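Local coordinates for protein putative carbonic anhydrase (Streptococcus mutans, PDB 3LAS) that probably catalyses the reversible hydration of carbon dioxide to hydrogencarbonate as a zinc-dependent beta-class carbonic anhydrase, at residues C94-F99 / L122-I127; S77-G82 / L143-I148; K28-V33 / L53-I58; G63-D68 / R132-L137; S84-L89 / I148-A153. One frame throughout, in Å; residues are numbered along the deposited sequence. Where two conformers were deposited one is given.

Interaction 1: residues C94-F99 / L122-I127. With ZN (zinc ion), chain C.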
# COMPACT_ATOMS: atom_id res chain seq x y z
N CYS A 94 -10.26 12.35 2.09
CA CYS A 94 -9.74 11.35 1.14
C CYS A 94 -10.13 11.71 -0.28
O CYS A 94 -11.25 12.21 -0.58
CB CYS A 94 -10.29 10.02 1.51
SG CYS A 94 -9.68 8.60 0.48
N GLY A 95 -9.20 11.46 -1.20
CA GLY A 95 -9.43 11.66 -2.60
C GLY A 95 -10.64 10.89 -3.09
O GLY A 95 -11.32 11.32 -4.06
N ALA A 96 -11.01 9.77 -2.44
CA ALA A 96 -12.22 9.03 -2.85
C ALA A 96 -13.45 9.78 -2.67
O ALA A 96 -14.51 9.37 -3.28
CB ALA A 96 -12.25 7.69 -2.01
N GLN A 97 -13.48 10.83 -1.89
CA GLN A 97 -14.72 11.61 -1.66
C GLN A 97 -14.79 12.73 -2.65
O GLN A 97 -15.73 13.54 -2.62
CB GLN A 97 -14.70 12.29 -0.28
CG GLN A 97 -14.62 11.31 0.76
CD GLN A 97 -14.43 11.86 2.13
OE1 GLN A 97 -13.36 12.30 2.52
NE2 GLN A 97 -15.49 11.80 2.90
N THR A 98 -13.85 12.88 -3.57
CA THR A 98 -13.80 14.05 -4.46
C THR A 98 -14.28 13.86 -5.85
O THR A 98 -14.25 14.80 -6.64
CB THR A 98 -12.37 14.61 -4.52
OG1 THR A 98 -11.50 13.74 -5.25
CG2 THR A 98 -11.81 14.87 -3.09
N PHE A 99 -14.72 12.64 -6.16
CA PHE A 99 -15.24 12.35 -7.53
C PHE A 99 -16.29 11.30 -7.48
O PHE A 99 -16.39 10.52 -6.53
CB PHE A 99 -14.06 11.96 -8.44
CG PHE A 99 -13.49 10.61 -8.10
CD1 PHE A 99 -13.96 9.43 -8.72
CD2 PHE A 99 -12.44 10.49 -7.17
CE1 PHE A 99 -13.41 8.19 -8.31
CE2 PHE A 99 -11.91 9.30 -6.85
CZ PHE A 99 -12.42 8.12 -7.34
N LEU A 122 -14.16 3.02 -7.19
CA LEU A 122 -14.37 2.80 -5.76
C LEU A 122 -14.42 4.07 -4.92
O LEU A 122 -13.89 4.14 -3.81
CB LEU A 122 -13.44 1.75 -5.12
CG LEU A 122 -13.31 0.46 -5.85
CD1 LEU A 122 -12.21 -0.46 -5.30
CD2 LEU A 122 -14.65 -0.29 -5.90
N PRO A 123 -15.10 5.16 -5.37
CA PRO A 123 -15.29 6.34 -4.53
C PRO A 123 -16.21 6.06 -3.36
O PRO A 123 -16.91 5.00 -3.36
CB PRO A 123 -15.94 7.39 -5.53
CG PRO A 123 -16.79 6.49 -6.42
CD PRO A 123 -15.89 5.23 -6.63
N PHE A 124 -16.24 7.01 -2.45
CA PHE A 124 -17.25 6.90 -1.36
C PHE A 124 -17.55 8.32 -0.92
O PHE A 124 -16.75 9.32 -1.08
CB PHE A 124 -16.72 5.99 -0.19
CG PHE A 124 -15.47 6.50 0.52
CD1 PHE A 124 -15.53 7.55 1.40
CD2 PHE A 124 -14.29 5.82 0.35
CE1 PHE A 124 -14.38 7.96 2.11
CE2 PHE A 124 -13.12 6.21 1.08
CZ PHE A 124 -13.18 7.26 1.90
N THR A 125 -18.65 8.41 -0.16
CA THR A 125 -19.01 9.70 0.42
C THR A 125 -19.04 9.72 1.94
O THR A 125 -18.75 10.74 2.60
CB THR A 125 -20.45 10.19 -0.05
OG1 THR A 125 -21.40 9.12 -0.07
CG2 THR A 125 -20.25 10.77 -1.47
N ASP A 126 -19.39 8.60 2.55
CA ASP A 126 -19.57 8.52 4.01
C ASP A 126 -18.46 7.64 4.50
O ASP A 126 -18.37 6.46 4.14
CB ASP A 126 -20.94 7.90 4.23
CG ASP A 126 -21.31 7.73 5.69
OD1 ASP A 126 -20.52 7.33 6.51
OD2 ASP A 126 -22.53 7.96 6.01
N ILE A 127 -17.54 8.24 5.21
CA ILE A 127 -16.31 7.52 5.59
C ILE A 127 -16.62 6.30 6.41
O ILE A 127 -16.07 5.20 6.22
CB ILE A 127 -15.26 8.37 6.29
CG1 ILE A 127 -14.95 9.66 5.52
CG2 ILE A 127 -13.98 7.62 6.38
CD1 ILE A 127 -14.10 10.65 6.53
ZN ZN C . -7.39 8.74 0.72
O HOH W 1 -6.56 10.33 -0.47

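Interaction 2: residues S77-G82 / L143-I148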
# COMPACT_ATOMS: atom_id res chain seq x y z
N SER A 77 -0.24 -12.55 3.24
CA SER A 77 0.15 -12.10 4.59
C SER A 77 -0.21 -13.11 5.69
O SER A 77 0.58 -13.31 6.60
CB SER A 77 -0.59 -10.75 4.84
OG SER A 77 -0.32 -10.25 6.13
N GLU A 78 -1.41 -13.66 5.56
CA GLU A 78 -1.96 -14.53 6.60
C GLU A 78 -1.47 -15.97 6.48
O GLU A 78 -1.01 -16.59 7.48
CB GLU A 78 -3.48 -14.52 6.53
CG GLU A 78 -4.02 -13.16 7.00
CD GLU A 78 -5.44 -12.88 6.79
OE1 GLU A 78 -6.17 -13.64 6.14
OE2 GLU A 78 -5.89 -11.75 7.20
N GLN A 79 -1.51 -16.54 5.26
CA GLN A 79 -1.24 -17.97 5.14
C GLN A 79 0.19 -18.20 4.89
O GLN A 79 0.71 -19.29 5.30
CB GLN A 79 -2.11 -18.61 4.01
CG GLN A 79 -3.63 -18.40 4.27
CD GLN A 79 -4.12 -18.69 5.66
OE1 GLN A 79 -3.67 -19.67 6.29
NE2 GLN A 79 -5.01 -17.90 6.20
N GLN A 80 0.94 -17.34 4.23
CA GLN A 80 2.36 -17.55 4.07
C GLN A 80 3.14 -16.84 5.19
O GLN A 80 4.14 -17.37 5.67
CB GLN A 80 2.74 -17.05 2.68
CG GLN A 80 4.15 -17.38 2.19
CD GLN A 80 4.42 -18.80 1.85
OE1 GLN A 80 3.59 -19.66 2.13
NE2 GLN A 80 5.59 -19.08 1.32
N LEU A 81 2.70 -15.68 5.65
CA LEU A 81 3.47 -14.82 6.55
C LEU A 81 2.91 -14.68 7.96
O LEU A 81 3.42 -13.83 8.69
CB LEU A 81 3.84 -13.48 5.84
CG LEU A 81 4.49 -13.66 4.51
CD1 LEU A 81 4.69 -12.32 3.77
CD2 LEU A 81 5.89 -14.42 4.64
N GLY A 82 1.88 -15.46 8.29
CA GLY A 82 1.53 -15.62 9.71
C GLY A 82 0.65 -14.58 10.28
O GLY A 82 0.33 -14.63 11.47
N LEU A 143 -11.50 -16.54 1.35
CA LEU A 143 -10.07 -16.59 1.47
C LEU A 143 -9.64 -15.96 2.78
O LEU A 143 -8.42 -16.04 3.07
CB LEU A 143 -9.41 -15.93 0.27
CG LEU A 143 -9.58 -16.64 -1.07
CD1 LEU A 143 -9.16 -15.78 -2.23
CD2 LEU A 143 -8.71 -17.88 -1.02
N ILE A 144 -10.50 -15.31 3.52
CA ILE A 144 -10.10 -14.67 4.81
C ILE A 144 -10.83 -15.50 5.89
O ILE A 144 -12.05 -15.54 5.97
CB ILE A 144 -10.58 -13.21 4.84
CG1 ILE A 144 -10.06 -12.37 3.71
CG2 ILE A 144 -10.19 -12.62 6.20
CD1 ILE A 144 -8.55 -12.24 3.61
N PRO A 145 -10.08 -16.17 6.75
CA PRO A 145 -10.70 -17.07 7.70
C PRO A 145 -11.55 -16.36 8.71
O PRO A 145 -11.38 -15.18 9.00
CB PRO A 145 -9.51 -17.54 8.57
CG PRO A 145 -8.43 -17.50 7.79
CD PRO A 145 -8.68 -16.46 6.64
N GLU A 146 -12.46 -17.12 9.28
CA GLU A 146 -13.27 -16.64 10.38
C GLU A 146 -12.49 -16.35 11.66
O GLU A 146 -12.91 -15.48 12.31
CB GLU A 146 -14.33 -17.68 10.69
N ASP A 147 -11.35 -16.97 12.05
CA ASP A 147 -10.84 -16.59 13.48
C ASP A 147 -9.89 -15.38 13.31
O ASP A 147 -8.76 -15.39 13.94
CB ASP A 147 -10.07 -17.73 14.21
N ILE A 148 -10.29 -14.39 12.47
CA ILE A 148 -9.38 -13.22 12.14
C ILE A 148 -10.19 -11.99 12.72
O ILE A 148 -11.31 -11.66 12.30
CB ILE A 148 -9.14 -12.91 10.64
CG1 ILE A 148 -8.53 -14.04 9.69
CG2 ILE A 148 -8.27 -11.58 10.56
CD1 ILE A 148 -7.04 -14.31 9.85
O HOH W 2 -6.01 -15.72 4.50

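Interaction 3: residues K28-V33 / L53-I58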
# COMPACT_ATOMS: atom_id res chain seq x y z
N LYS A 28 8.00 -12.67 8.80
CA LYS A 28 6.70 -12.67 9.46
C LYS A 28 6.56 -11.47 10.38
O LYS A 28 7.36 -11.27 11.30
CB LYS A 28 6.52 -13.97 10.28
CG LYS A 28 6.31 -15.23 9.44
CD LYS A 28 5.92 -16.40 10.40
CE LYS A 28 5.31 -17.56 9.65
NZ LYS A 28 6.33 -18.17 8.75
N PRO A 29 5.58 -10.57 10.17
CA PRO A 29 5.49 -9.40 11.03
C PRO A 29 5.31 -9.74 12.49
O PRO A 29 4.50 -10.61 12.81
CB PRO A 29 4.24 -8.66 10.46
CG PRO A 29 4.21 -9.06 8.99
CD PRO A 29 4.60 -10.54 9.08
N LYS A 30 5.97 -9.01 13.38
CA LYS A 30 5.94 -9.35 14.81
C LYS A 30 4.56 -9.29 15.42
O LYS A 30 4.19 -10.14 16.31
CB LYS A 30 6.83 -8.34 15.54
CG LYS A 30 7.04 -8.69 16.97
CD LYS A 30 8.15 -7.82 17.56
CE LYS A 30 8.20 -8.00 19.03
NZ LYS A 30 9.08 -6.89 19.45
N THR A 31 3.78 -8.32 15.01
CA THR A 31 2.47 -8.15 15.66
C THR A 31 1.38 -9.01 15.08
O THR A 31 0.24 -9.02 15.59
CB THR A 31 1.93 -6.68 15.60
OG1 THR A 31 1.63 -6.39 14.24
CG2 THR A 31 2.99 -5.67 16.15
N ARG A 32 1.66 -9.69 13.96
CA ARG A 32 0.63 -10.52 13.27
C ARG A 32 -0.51 -9.68 12.77
O ARG A 32 -1.61 -10.18 12.51
CB ARG A 32 0.15 -11.72 14.06
CG ARG A 32 1.34 -12.63 14.51
CD ARG A 32 0.76 -13.90 14.98
NE ARG A 32 1.57 -14.87 15.67
CZ ARG A 32 2.06 -14.76 16.89
NH1 ARG A 32 2.01 -13.58 17.55
NH2 ARG A 32 2.66 -15.86 17.38
N VAL A 33 -0.27 -8.39 12.47
CA VAL A 33 -1.31 -7.51 11.94
C VAL A 33 -0.98 -7.10 10.52
O VAL A 33 0.21 -6.84 10.18
CB VAL A 33 -1.45 -6.22 12.81
CG1 VAL A 33 -2.52 -5.30 12.20
CG2 VAL A 33 -1.77 -6.55 14.24
N LEU A 53 10.03 -0.96 13.14
CA LEU A 53 10.35 -1.68 11.99
C LEU A 53 10.12 -3.18 12.16
O LEU A 53 10.51 -3.75 13.19
CB LEU A 53 11.82 -1.36 11.58
CG LEU A 53 12.19 -1.65 10.13
CD1 LEU A 53 11.41 -0.69 9.18
CD2 LEU A 53 13.71 -1.49 9.91
N GLY A 54 9.45 -3.85 11.22
CA GLY A 54 9.09 -5.25 11.30
C GLY A 54 7.78 -5.57 11.98
O GLY A 54 7.45 -6.75 12.10
N ASP A 55 7.07 -4.56 12.47
CA ASP A 55 5.85 -4.87 13.25
C ASP A 55 4.66 -5.34 12.48
O ASP A 55 3.99 -6.30 12.93
CB ASP A 55 5.41 -3.66 14.11
CG ASP A 55 6.13 -3.54 15.43
OD1 ASP A 55 6.92 -4.44 15.78
OD2 ASP A 55 5.84 -2.55 16.13
N ALA A 56 4.30 -4.71 11.37
CA ALA A 56 3.00 -5.02 10.72
C ALA A 56 3.11 -4.86 9.21
O ALA A 56 3.84 -3.97 8.70
CB ALA A 56 1.97 -4.02 11.22
N HIS A 57 2.36 -5.67 8.47
CA HIS A 57 2.20 -5.42 7.06
C HIS A 57 1.32 -4.20 6.81
O HIS A 57 0.36 -3.94 7.58
CB HIS A 57 1.52 -6.65 6.35
CG HIS A 57 2.48 -7.75 6.10
ND1 HIS A 57 2.17 -9.09 6.17
CD2 HIS A 57 3.80 -7.68 5.78
CE1 HIS A 57 3.23 -9.81 5.81
NE2 HIS A 57 4.26 -8.97 5.62
N ILE A 58 1.70 -3.46 5.78
CA ILE A 58 0.98 -2.18 5.46
C ILE A 58 0.60 -2.26 4.00
O ILE A 58 1.47 -2.28 3.13
CB ILE A 58 1.82 -0.93 5.74
CG1 ILE A 58 2.28 -0.97 7.23
CG2 ILE A 58 1.03 0.32 5.45
CD1 ILE A 58 3.42 0.07 7.51
O HOH W 3 7.32 -4.30 18.47

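Interaction 4: residues G63-D68 / R132-L137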
# COMPACT_ATOMS: atom_id res chain seq x y z
N GLY A 63 -8.00 5.04 -1.46
CA GLY A 63 -9.15 4.98 -0.56
C GLY A 63 -9.05 3.91 0.51
O GLY A 63 -9.87 3.89 1.44
N GLY A 64 -8.06 3.01 0.50
CA GLY A 64 -8.01 1.91 1.48
C GLY A 64 -9.15 0.94 1.18
O GLY A 64 -9.71 0.34 2.14
N ARG A 65 -9.53 0.72 -0.07
CA ARG A 65 -10.70 -0.12 -0.41
C ARG A 65 -10.35 -1.57 -0.55
O ARG A 65 -9.22 -1.92 -0.98
CB ARG A 65 -11.26 0.31 -1.74
CG ARG A 65 -11.61 1.85 -1.82
CD ARG A 65 -12.35 2.40 -0.62
NE ARG A 65 -13.50 1.63 -0.09
CZ ARG A 65 -14.73 1.78 -0.56
NH1 ARG A 65 -15.00 2.57 -1.59
NH2 ARG A 65 -15.63 1.09 0.09
N VAL A 66 -11.20 -2.48 -0.20
CA VAL A 66 -10.91 -3.89 -0.36
C VAL A 66 -11.23 -4.25 -1.79
O VAL A 66 -12.30 -3.90 -2.39
CB VAL A 66 -11.73 -4.71 0.68
CG1 VAL A 66 -11.75 -6.19 0.25
CG2 VAL A 66 -11.11 -4.48 2.07
N THR A 67 -10.25 -4.83 -2.45
CA THR A 67 -10.22 -5.26 -3.87
C THR A 67 -9.70 -6.69 -3.96
O THR A 67 -9.20 -7.21 -2.96
CB THR A 67 -9.28 -4.34 -4.70
OG1 THR A 67 -7.94 -4.58 -4.19
CG2 THR A 67 -9.69 -2.82 -4.51
N ASP A 68 -9.72 -7.25 -5.15
CA ASP A 68 -9.09 -8.55 -5.36
C ASP A 68 -7.61 -8.52 -5.01
O ASP A 68 -7.11 -9.52 -4.47
CB ASP A 68 -9.26 -9.05 -6.81
CG ASP A 68 -10.71 -9.46 -7.13
OD1 ASP A 68 -11.54 -9.63 -6.27
OD2 ASP A 68 -10.94 -9.64 -8.36
N ARG A 132 -17.21 0.18 6.96
CA ARG A 132 -18.10 -0.98 7.19
C ARG A 132 -18.24 -1.80 5.91
O ARG A 132 -18.25 -3.05 5.97
CB ARG A 132 -19.49 -0.52 7.58
CG ARG A 132 -19.50 0.15 8.90
CD ARG A 132 -21.00 0.61 9.26
NE ARG A 132 -20.83 1.37 10.50
CZ ARG A 132 -21.11 2.63 10.67
NH1 ARG A 132 -21.73 3.35 9.78
NH2 ARG A 132 -20.79 3.18 11.82
N GLU A 133 -18.33 -1.17 4.74
CA GLU A 133 -18.46 -1.93 3.50
C GLU A 133 -17.18 -2.77 3.25
O GLU A 133 -17.27 -3.94 2.83
CB GLU A 133 -18.71 -0.96 2.35
CG GLU A 133 -18.70 -1.56 0.99
CD GLU A 133 -18.92 -0.50 -0.12
OE1 GLU A 133 -18.51 0.66 0.11
OE2 GLU A 133 -19.55 -0.85 -1.19
N ASP A 134 -16.00 -2.19 3.52
CA ASP A 134 -14.75 -2.92 3.25
C ASP A 134 -14.58 -4.06 4.24
O ASP A 134 -14.15 -5.20 3.86
CB ASP A 134 -13.58 -1.92 3.29
CG ASP A 134 -13.50 -1.15 2.01
OD1 ASP A 134 -13.78 -1.69 0.93
OD2 ASP A 134 -13.06 -0.03 2.04
N ILE A 135 -14.98 -3.87 5.50
CA ILE A 135 -14.95 -4.98 6.50
C ILE A 135 -15.89 -6.05 6.01
O ILE A 135 -15.51 -7.26 6.09
CB ILE A 135 -15.25 -4.45 7.86
CG1 ILE A 135 -14.05 -3.59 8.34
CG2 ILE A 135 -15.52 -5.66 8.82
CD1 ILE A 135 -14.32 -2.98 9.73
N ALA A 136 -17.11 -5.72 5.52
CA ALA A 136 -18.01 -6.78 5.01
C ALA A 136 -17.43 -7.50 3.84
O ALA A 136 -17.59 -8.76 3.78
CB ALA A 136 -19.34 -6.15 4.61
N LEU A 137 -16.71 -6.86 2.93
CA LEU A 137 -16.10 -7.60 1.88
C LEU A 137 -15.08 -8.60 2.37
O LEU A 137 -14.99 -9.71 1.81
CB LEU A 137 -15.40 -6.66 0.85
CG LEU A 137 -16.40 -5.81 0.08
CD1 LEU A 137 -15.60 -4.68 -0.71
CD2 LEU A 137 -17.22 -6.69 -0.94
O HOH W 4 -14.16 -1.68 -1.80

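Interaction 5: residues S84-L89 / I148-A153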
# COMPACT_ATOMS: atom_id res chain seq x y z
N SER A 84 -2.71 -12.54 11.45
CA SER A 84 -3.98 -13.06 11.90
C SER A 84 -4.88 -12.04 12.44
O SER A 84 -5.89 -12.35 13.09
CB SER A 84 -3.78 -14.25 12.84
OG SER A 84 -2.95 -13.90 13.91
N GLU A 85 -4.68 -10.78 12.10
CA GLU A 85 -5.52 -9.66 12.47
C GLU A 85 -5.46 -8.61 11.34
O GLU A 85 -4.41 -8.47 10.69
CB GLU A 85 -4.93 -9.07 13.83
CG GLU A 85 -5.71 -7.83 14.26
CD GLU A 85 -5.34 -7.37 15.71
OE1 GLU A 85 -4.68 -8.06 16.50
OE2 GLU A 85 -5.81 -6.22 15.96
N ILE A 86 -6.58 -7.94 11.10
CA ILE A 86 -6.64 -6.91 10.03
C ILE A 86 -7.15 -5.62 10.63
O ILE A 86 -8.09 -5.65 11.46
CB ILE A 86 -7.58 -7.36 8.85
CG1 ILE A 86 -7.03 -8.62 8.22
CG2 ILE A 86 -7.62 -6.21 7.84
CD1 ILE A 86 -8.10 -9.24 7.28
N VAL A 87 -6.60 -4.48 10.19
CA VAL A 87 -7.15 -3.16 10.51
C VAL A 87 -7.48 -2.49 9.22
O VAL A 87 -6.58 -2.34 8.36
CB VAL A 87 -6.13 -2.32 11.31
CG1 VAL A 87 -6.68 -0.88 11.59
CG2 VAL A 87 -5.78 -2.97 12.61
N VAL A 88 -8.72 -2.08 9.01
CA VAL A 88 -9.12 -1.27 7.84
C VAL A 88 -9.13 0.17 8.26
O VAL A 88 -9.98 0.52 9.18
CB VAL A 88 -10.50 -1.72 7.34
CG1 VAL A 88 -10.92 -0.80 6.18
CG2 VAL A 88 -10.40 -3.17 6.87
N LEU A 89 -8.25 1.01 7.72
CA LEU A 89 -8.09 2.38 8.19
C LEU A 89 -8.38 3.32 7.03
O LEU A 89 -7.63 3.35 6.03
CB LEU A 89 -6.63 2.58 8.67
CG LEU A 89 -6.24 3.94 9.15
CD1 LEU A 89 -7.01 4.31 10.42
CD2 LEU A 89 -4.74 3.95 9.42
N ILE A 148 -10.29 -14.39 12.47
CA ILE A 148 -9.38 -13.22 12.14
C ILE A 148 -10.19 -11.99 12.72
O ILE A 148 -11.31 -11.66 12.30
CB ILE A 148 -9.14 -12.91 10.64
CG1 ILE A 148 -8.53 -14.04 9.69
CG2 ILE A 148 -8.27 -11.58 10.56
CD1 ILE A 148 -7.04 -14.31 9.85
N ILE A 149 -9.60 -11.28 13.73
CA ILE A 149 -10.19 -10.05 14.24
C ILE A 149 -9.94 -8.94 13.19
O ILE A 149 -8.82 -8.72 12.70
CB ILE A 149 -9.57 -9.59 15.57
CG1 ILE A 149 -9.97 -10.63 16.66
CG2 ILE A 149 -10.07 -8.26 15.93
CD1 ILE A 149 -9.29 -10.43 18.02
N ILE A 150 -10.99 -8.28 12.81
CA ILE A 150 -10.99 -7.18 11.84
C ILE A 150 -11.48 -5.93 12.53
O ILE A 150 -12.63 -5.94 13.04
CB ILE A 150 -11.82 -7.50 10.59
CG1 ILE A 150 -11.35 -8.80 9.97
CG2 ILE A 150 -11.65 -6.34 9.59
CD1 ILE A 150 -12.09 -9.19 8.70
N SER A 151 -10.71 -4.87 12.62
CA SER A 151 -11.12 -3.62 13.23
C SER A 151 -11.19 -2.54 12.16
O SER A 151 -10.42 -2.59 11.21
CB SER A 151 -10.15 -3.15 14.36
OG SER A 151 -10.03 -4.22 15.31
N GLY A 152 -12.06 -1.59 12.31
CA GLY A 152 -12.17 -0.43 11.43
C GLY A 152 -11.82 0.82 12.16
O GLY A 152 -12.10 0.99 13.35
N ALA A 153 -11.24 1.78 11.44
CA ALA A 153 -10.84 3.06 12.02
C ALA A 153 -10.74 4.14 11.00
O ALA A 153 -10.65 3.86 9.80
CB ALA A 153 -9.54 2.89 12.80
O HOH W 5 -7.21 -11.97 15.39
O HOH W 6 -7.92 -5.53 14.38

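Interaction 1: residues C94-F99 / L122-I127
Cys94 and Ala96 meet the Phe124 ring, which lies next to the zinc ligand Cys94. Ala96 CB sits over one face of the ring, 3.9 Å from its centroid and 29° off the normal, a CH-pi contact, while the Cys94 sulfur approaches obliquely, with SG 4.0 Å from Phe124 CZ. SG points at the metal because it lies anti to its own backbone N (chi1 -177°), and it binds zinc at 2.3 Å. Cys38, His91 and a water complete the site; that water also accepts from Gly95 N. Ala96 N donates back to Cys94 SG at 3.4 Å, a second-shell bond to the metal ligand. One backbone bond joins the loops, Phe124 N to Ala96 O (3.0 Å), its donor well above the carbonyl plane. In one of its two conformers the Gln97 amide links both loops: OE1 accepts from Cys94 N in the carbonyl plane, and NE2 gives a weak bond to Thr125 O. In that conformer its aliphatic CG lies against Phe124 CE1 at 3.6 Å, the amide plane turned 43° from the ring. Further out, Pro123 CB rests over the face of the Phe99 ring, 4.2 Å from the centroid. The thiolate of Cys94 thus has a backbone N-H as well as an aromatic ring beside its sulfur, and the N-H would probably temper its negative charge.

Interaction 2: residues S77-G82 / L143-I148
The end of helix 68-80, which widens into a pi-type turn at residues 77-80, faces the irregular loop 143-148 with the backbones well apart, the nearest CA atoms, those of Glu78 and Ile144, being 8.3 Å from each other. In this alpha/beta fold the loop leads from helix 127-140 into strand 149-155, so side chains and one water bridge the gap between two connections on the same side of the sheet. Glu78 does most of the reaching. Its chain runs extended beyond CG (chi2 170°), carrying the carboxylate in among Ile144, Pro145 and Ile148. Ile148 comes from the opposite direction and sets CD1 against Glu78 CD at 3.7 Å. Ile144 crosses the glutamate at about a right angle, its CD1 3.7 Å from Glu78 OE1, and the Pro145 ring slides past the same oxygen on its CD side. Gln79, in contrast, is bent at chi2 (-46°), which swings its amide toward the loop and brings NE2 to 3.8 Å from Pro145 CG. Ile86 of the neighbouring strand 85-91 touches Glu78, Ile144 and Ile148, while Asp111 and Leu112 of the second subunit pack on Gln79 and Pro145, placing the contact beside the dimer interface. No direct hydrogen bond links the two segments; a single water does the work, giving its hydrogens to Glu78 OE1 (2.7 Å) and Leu143 O (2.8 Å) while accepting from Gln79 NE2 at 2.9 Å.

Interaction 3: residues K28-V33 / L53-I58
A type I beta turn from Pro29 to Arg32 leads into strand 33-38 and lies against the start of strand 56-61, its parallel neighbour at one side of the sheet. Pro29, at the first position of the turn, lays CG over the centre of the His57 imidazole, 3.3 Å from the centroid and 6° off the normal, a CH-pi contact. The proline ring crosses the side chain of His57 at about a right angle, and CB reaches back to Asp55 O at 3.4 Å. On the histidine itself, ND1 is hydrogen-bonded to Ser77 of helix 68-80, which helps fix the rotation of the ring beneath the proline. Polar bonds tie down the rest of the turn. Lys30 N donates to Gly54 O at 3.0 Å, and Asp55 O takes two bonds from one residue, Thr31 N (2.9 Å) in the carbonyl plane and Thr31 OG1 (2.7 Å) from well above it. The hydroxyl reaches this oxygen with OG1 between the backbone N and carbonyl carbon (chi1 68°); Thr31 CG2 then rests on Asp55 CB. Lys30 runs alongside Asp55, and a water joins Lys30 NZ to Asp55 OD1, while OD2 of this aspartate accepts from Ala52 N. Past the turn, His57 N donates to Val33 O at 3.0 Å. Two neighbouring parallel strands, one led in by a beta turn, belong to the central sheet of an alpha/beta fold, as in beta-class carbonic anhydrases.

Interaction 4: residues G63-D68 / R132-L137
Arg65 and Asp134 cross at about a right angle, and the aspartate presents its two oxygens to different donors. OD2 lies exactly in the guanidinium plane and receives Arg65 NE at 2.7 Å, a nearly straight bond (174°) that meets the oxygen on its syn side although the guanidinium and carboxylate planes are 63° apart. Arg65 NH2 adds a longer, weak bond to the same atom. The arginine gets there by folding: bends at chi2 and chi3 shorten its reach and set the guanidinium edge-on to helix 127-140. In one of the two conformers of Glu133, NH2 also forms a salt bridge with Glu133 OE1 at 2.9 Å, again in the guanidinium plane but from above the carboxylate. The edge of one arginine thus meets successive acids of the helix, and NH1 adds a bond to Leu122 O. This network fastens the loop after strand 56-61, close to the zinc ligand Cys38, onto helix 127-140 of the alpha/beta fold. His90 gives Asp134 OD2 a further, weak bond. The other oxygen, OD1, accepts from Val66 N at 2.9 Å, the donor standing above the carboxylate plane, and from a water that also donates to Val66 O. Val66 slides past Asp134 in the opposite direction, its CG2 3.8 Å from Asp134 CB. One helical turn on, Val66 CG1 packs against Leu137 CB at 3.7 Å, while Leu137 CD1 lies 3.8 Å from Val66 O.

Interaction 5: residues S84-L89 / I148-A153
Strands 85-89 and 149-153 run parallel, 4.7 Å apart at the closest approach of their axes, and four backbone bonds join them. Ile86 and Val88 use both their N and O: Ile86 N donates to Ile149 O (2.9 Å), Ser151 N to Ile86 O, Val88 N to Ser151 O (2.8 Å) and Ala153 N to Val88 O. CA-H...O contacts fill in between them, such as Gly152 CA to Val88 O at 3.3 Å. Apolar contacts line both faces. On one, Ile86 CB meets Ile150 CG1, and Ile148 lays its CG2 4.0 Å from Ile86 CG1; helix 127-140 covers Val88 and Ile150 here through Ile135 and Leu138. On the other, the branch CD1 of Leu89 reaches Ala153 CB at 3.8 Å. Water-mediated contacts belong to this second face and to the strand entry. One water donates to Glu85 OE2 and Ile86 O and accepts from Ser151 OG (2.7 Å). Glu85 is extended, which carries its carboxylate to this water and to the backbone N-H groups of Tyr5 and Phe6 of the second subunit, whose bonds it accepts. A further water links Ser84 O with Ile149 N, at the Ser84 end of the pair. With helices 101-112 and 127-140 between them along the chain, the two strands are adjacent parallel members of the alpha/beta sheet characteristic of beta-class carbonic anhydrases.

Overall arrangement
Along the chain interaction 3 closes first; the segments of interactions 2, 4 and 5 then alternate, and interaction 1 falls between the two segments of each. Interactions 3 and 5 share one sheet, their centres about 13 Å apart. Interaction 2 shares Ile148 with interaction 5 and meets interaction 3 through Ser77 and His57. Ile135 of interaction 4 packs on strands 85-91 and 149-155. Interactions 1 and 4, centres about 13 Å apart, meet at Arg65 and Leu122 near the zinc site; the centre of interaction 1 is about 28 Å from those of interactions 2 and 3. All five touch the second subunit, so the contacts that build the sheet and the zinc site also border the dimer interface.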